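Local coordinates for protein helicase of the snf2/rad54 family (Sulfolobus solfataricus, PDB 1Z5Z) that forms the C-terminal domain of a SWI2/SNF2-family ATPase core that probably uses ATP hydrolysis to move along or remodel duplex DNA, at residues E40-V49 with T71-P82. Residues are numbered along the deposited sequence; the frame is centred on the assembly and turned at random.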
loop_
_atom_site.group_PDB
_atom_site.type_symbol
_atom_site.label_atom_id
_atom_site.label_comp_id
_atom_site.label_asym_id
_atom_site.label_seq_id
_atom_site.Cartn_x
_atom_site.Cartn_y
_atom_site.Cartn_z
ATOM N N GLU A 40 -4.123 4.054 -17.116
ATOM C CA GLU A 40 -3.279 5.177 -16.756
ATOM C C GLU A 40 -2.140 4.641 -15.845
ATOM O O GLU A 40 -0.956 4.854 -16.126
ATOM C CB GLU A 40 -4.104 6.265 -16.049
ATOM C CG GLU A 40 -3.276 7.501 -15.549
ATOM C CD GLU A 40 -4.085 8.506 -14.689
ATOM O OE1 GLU A 40 -5.140 8.133 -14.132
ATOM O OE2 GLU A 40 -3.653 9.673 -14.532
ATOM N N GLN A 41 -2.494 3.904 -14.795
ATOM C CA GLN A 41 -1.489 3.356 -13.879
ATOM C C GLN A 41 -0.463 2.459 -14.560
ATOM O O GLN A 41 0.736 2.533 -14.256
ATOM C CB GLN A 41 -2.155 2.570 -12.731
ATOM C CG GLN A 41 -2.877 3.423 -11.694
ATOM C CD GLN A 41 -3.537 2.587 -10.587
ATOM O OE1 GLN A 41 -4.385 1.717 -10.859
ATOM N NE2 GLN A 41 -3.148 2.842 -9.335
ATOM N N ALA A 42 -0.923 1.608 -15.476
ATOM C CA ALA A 42 -0.029 0.693 -16.165
ATOM C C ALA A 42 0.941 1.473 -17.028
ATOM O O ALA A 42 2.130 1.138 -17.110
ATOM C CB ALA A 42 -0.823 -0.308 -17.016
ATOM N N ALA A 43 0.454 2.534 -17.655
ATOM C CA ALA A 43 1.349 3.341 -18.482
ATOM C C ALA A 43 2.413 4.038 -17.640
ATOM O O ALA A 43 3.561 4.111 -18.048
ATOM C CB ALA A 43 0.570 4.375 -19.261
ATOM N N MET A 44 2.036 4.576 -16.479
ATOM C CA MET A 44 3.016 5.270 -15.633
ATOM C C MET A 44 4.019 4.260 -15.084
ATOM O O MET A 44 5.229 4.497 -15.067
ATOM C CB MET A 44 2.306 5.983 -14.480
ATOM C CG MET A 44 1.521 7.202 -14.896
ATOM S SD MET A 44 0.381 7.681 -13.611
ATOM C CE MET A 44 1.465 8.526 -12.455
ATOM N N TYR A 45 3.504 3.114 -14.652
ATOM C CA TYR A 45 4.355 2.065 -14.101
ATOM C C TYR A 45 5.410 1.672 -15.127
ATOM O O TYR A 45 6.602 1.572 -14.819
ATOM C CB TYR A 45 3.515 0.828 -13.748
ATOM C CG TYR A 45 4.293 -0.238 -12.978
ATOM C CD1 TYR A 45 4.124 -0.384 -11.587
ATOM C CD2 TYR A 45 5.185 -1.094 -13.617
ATOM C CE1 TYR A 45 4.826 -1.364 -10.858
ATOM C CE2 TYR A 45 5.894 -2.085 -12.885
ATOM C CZ TYR A 45 5.696 -2.201 -11.502
ATOM O OH TYR A 45 6.350 -3.165 -10.763
ATOM N N LYS A 46 4.971 1.440 -16.359
ATOM C CA LYS A 46 5.892 1.035 -17.411
ATOM C C LYS A 46 6.961 2.090 -17.731
ATOM O O LYS A 46 8.142 1.772 -17.874
ATOM C CB LYS A 46 5.109 0.666 -18.689
ATOM C CG LYS A 46 5.984 -0.057 -19.732
ATOM C CD LYS A 46 5.138 -0.623 -20.858
ATOM C CE LYS A 46 6.001 -1.228 -21.969
ATOM N NZ LYS A 46 5.159 -1.384 -23.212
ATOM N N ALA A 47 6.557 3.343 -17.820
ATOM C CA ALA A 47 7.508 4.389 -18.125
ATOM C C ALA A 47 8.630 4.427 -17.114
ATOM O O ALA A 47 9.808 4.452 -17.478
ATOM C CB ALA A 47 6.801 5.727 -18.174
ATOM N N GLU A 48 8.274 4.431 -15.831
ATOM C CA GLU A 48 9.255 4.494 -14.752
ATOM C C GLU A 48 10.179 3.275 -14.764
ATOM O O GLU A 48 11.376 3.371 -14.439
ATOM C CB GLU A 48 8.509 4.602 -13.404
ATOM C CG GLU A 48 9.390 4.676 -12.163
ATOM C CD GLU A 48 10.494 5.765 -12.251
ATOM O OE1 GLU A 48 10.234 6.839 -12.825
ATOM O OE2 GLU A 48 11.616 5.532 -11.743
ATOM N N VAL A 49 9.644 2.117 -15.137
ATOM C CA VAL A 49 10.495 0.932 -15.171
ATOM C C VAL A 49 11.482 1.074 -16.331
ATOM O O VAL A 49 12.636 0.648 -16.231
ATOM C CB VAL A 49 9.654 -0.389 -15.324
ATOM C CG1 VAL A 49 10.556 -1.521 -15.847
ATOM C CG2 VAL A 49 9.016 -0.763 -13.951
ATOM N N THR A 71 13.258 4.664 -7.864
ATOM C CA THR A 71 12.286 4.013 -8.726
ATOM C C THR A 71 11.288 3.236 -7.856
ATOM O O THR A 71 10.093 3.362 -8.045
ATOM C CB THR A 71 12.955 3.076 -9.758
ATOM O OG1 THR A 71 13.779 3.856 -10.628
ATOM C CG2 THR A 71 11.887 2.384 -10.646
ATOM N N LEU A 72 11.765 2.448 -6.908
ATOM C CA LEU A 72 10.882 1.672 -6.037
ATOM C C LEU A 72 9.806 2.549 -5.406
ATOM O O LEU A 72 8.619 2.205 -5.355
ATOM C CB LEU A 72 11.710 0.998 -4.952
ATOM C CG LEU A 72 12.058 -0.465 -5.224
ATOM C CD1 LEU A 72 12.158 -0.730 -6.732
ATOM C CD2 LEU A 72 13.315 -0.826 -4.479
ATOM N N LEU A 73 10.219 3.727 -4.961
ATOM C CA LEU A 73 9.298 4.652 -4.338
ATOM C C LEU A 73 8.211 5.073 -5.316
ATOM O O LEU A 73 7.015 5.048 -4.985
ATOM C CB LEU A 73 10.053 5.894 -3.850
ATOM C CG LEU A 73 9.203 7.007 -3.228
ATOM C CD1 LEU A 73 8.433 6.458 -2.031
ATOM C CD2 LEU A 73 10.112 8.189 -2.792
ATOM N N LYS A 74 8.607 5.511 -6.510
ATOM C CA LYS A 74 7.604 5.935 -7.466
ATOM C C LYS A 74 6.632 4.812 -7.864
ATOM O O LYS A 74 5.434 5.053 -8.009
ATOM C CB LYS A 74 8.244 6.521 -8.716
ATOM C CG LYS A 74 8.701 7.979 -8.579
ATOM C CD LYS A 74 9.222 8.416 -9.957
ATOM C CE LYS A 74 9.594 9.875 -10.033
ATOM N NZ LYS A 74 10.312 10.094 -11.326
ATOM N N LEU A 75 7.148 3.612 -8.072
ATOM C CA LEU A 75 6.304 2.482 -8.431
ATOM C C LEU A 75 5.289 2.168 -7.300
ATOM O O LEU A 75 4.127 1.870 -7.566
ATOM C CB LEU A 75 7.150 1.247 -8.713
ATOM C CG LEU A 75 8.177 1.349 -9.858
ATOM C CD1 LEU A 75 9.012 0.082 -9.847
ATOM C CD2 LEU A 75 7.484 1.534 -11.211
ATOM N N LYS A 76 5.730 2.234 -6.043
ATOM C CA LYS A 76 4.834 1.959 -4.942
ATOM C C LYS A 76 3.757 2.994 -4.913
ATOM O O LYS A 76 2.601 2.694 -4.595
ATOM C CB LYS A 76 5.570 1.950 -3.619
ATOM C CG LYS A 76 6.492 0.762 -3.373
ATOM C CD LYS A 76 7.182 1.005 -2.017
ATOM C CE LYS A 76 8.162 -0.077 -1.616
ATOM N NZ LYS A 76 8.894 0.370 -0.353
ATOM N N GLN A 77 4.103 4.230 -5.265
ATOM C CA GLN A 77 3.082 5.264 -5.253
ATOM C C GLN A 77 2.110 5.125 -6.426
ATOM O O GLN A 77 0.923 5.334 -6.260
ATOM C CB GLN A 77 3.725 6.648 -5.279
ATOM C CG GLN A 77 4.474 6.975 -3.977
ATOM C CD GLN A 77 5.220 8.315 -4.088
ATOM O OE1 GLN A 77 4.851 9.297 -3.455
ATOM N NE2 GLN A 77 6.245 8.353 -4.932
ATOM N N ILE A 78 2.634 4.763 -7.594
ATOM C CA ILE A 78 1.818 4.603 -8.785
ATOM C C ILE A 78 0.779 3.502 -8.596
ATOM O O ILE A 78 -0.391 3.682 -8.976
ATOM C CB ILE A 78 2.728 4.272 -10.031
ATOM C CG1 ILE A 78 3.471 5.554 -10.487
ATOM C CG2 ILE A 78 1.910 3.676 -11.159
ATOM C CD1 ILE A 78 4.427 5.286 -11.657
ATOM N N VAL A 79 1.172 2.380 -7.994
ATOM C CA VAL A 79 0.181 1.311 -7.810
ATOM C C VAL A 79 -0.878 1.609 -6.758
ATOM O O VAL A 79 -1.860 0.865 -6.643
ATOM C CB VAL A 79 0.837 -0.052 -7.489
ATOM C CG1 VAL A 79 1.826 -0.421 -8.640
ATOM C CG2 VAL A 79 1.553 0.009 -6.136
ATOM N N ASP A 80 -0.688 2.693 -5.993
ATOM C CA ASP A 80 -1.652 3.100 -4.983
ATOM C C ASP A 80 -2.617 4.086 -5.638
ATOM O O ASP A 80 -3.805 3.913 -5.578
ATOM C CB ASP A 80 -0.941 3.800 -3.807
ATOM C CG ASP A 80 -0.540 2.841 -2.708
ATOM O OD1 ASP A 80 -0.549 1.588 -2.940
ATOM O OD2 ASP A 80 -0.219 3.345 -1.610
ATOM N N HIS A 81 -2.087 5.156 -6.235
ATOM C CA HIS A 81 -2.939 6.153 -6.870
ATOM C C HIS A 81 -2.122 7.146 -7.685
ATOM O O HIS A 81 -1.219 7.821 -7.161
ATOM C CB HIS A 81 -3.737 6.910 -5.821
ATOM C CG HIS A 81 -4.931 7.623 -6.375
ATOM N ND1 HIS A 81 -4.840 8.591 -7.358
ATOM C CD2 HIS A 81 -6.254 7.476 -6.110
ATOM C CE1 HIS A 81 -6.054 9.003 -7.677
ATOM N NE2 HIS A 81 -6.929 8.343 -6.932
ATOM N N PRO A 82 -2.443 7.276 -8.979
ATOM C CA PRO A 82 -1.692 8.205 -9.816
ATOM C C PRO A 82 -1.597 9.639 -9.283
ATOM O O PRO A 82 -0.630 10.336 -9.573
ATOM C CB PRO A 82 -2.410 8.115 -11.163
ATOM C CG PRO A 82 -3.777 7.643 -10.823
ATOM C CD PRO A 82 -3.510 6.619 -9.752
HETATM O O HOH W 1 -4.094 0.479 -7.895
#
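E40 lays its carboxylate against the P82 ring, with E40 OE1 3.6 Å from P82 CG. Its OE2 is salt-bridged to R94 and K86. Q41 NE2 donates to I78 O at 2.9 Å, in the carbonyl plane but bent, with an N-H...O angle of 138°. NE2 also donates to a water that in turn donates to V79 O, while Q41 OE1 accepts from G96 N. M44 packs CB on I78 CD1 (3.6 Å) and turns SD onto P82 CB. The Y45 ring takes L75 CD2 over the centre of one face, a CH-pi contact 3.9 Å from the centroid. V79 CG1 meets the ring edge. E48 CG lies anti to the backbone N (chi1 180°), and a bend at chi2 carries the carboxylate to T71 and K74. T71 OG1 donates to E48 OE2 (3.0 Å), and K74 NZ forms a salt bridge with E48 OE1 (3.6 Å). An alanine at E48 would probably leave the T71 hydroxyl without this acceptor and the K74 amine without this charged mate, and lose the CG contact with L75 CD2. V49 CG2 also touches L75 CD2. The antiparallel axes of 40-49 and 71-78 approach to 9.6 Å around an apolar centre; polar bonds at both ends probably fix their register.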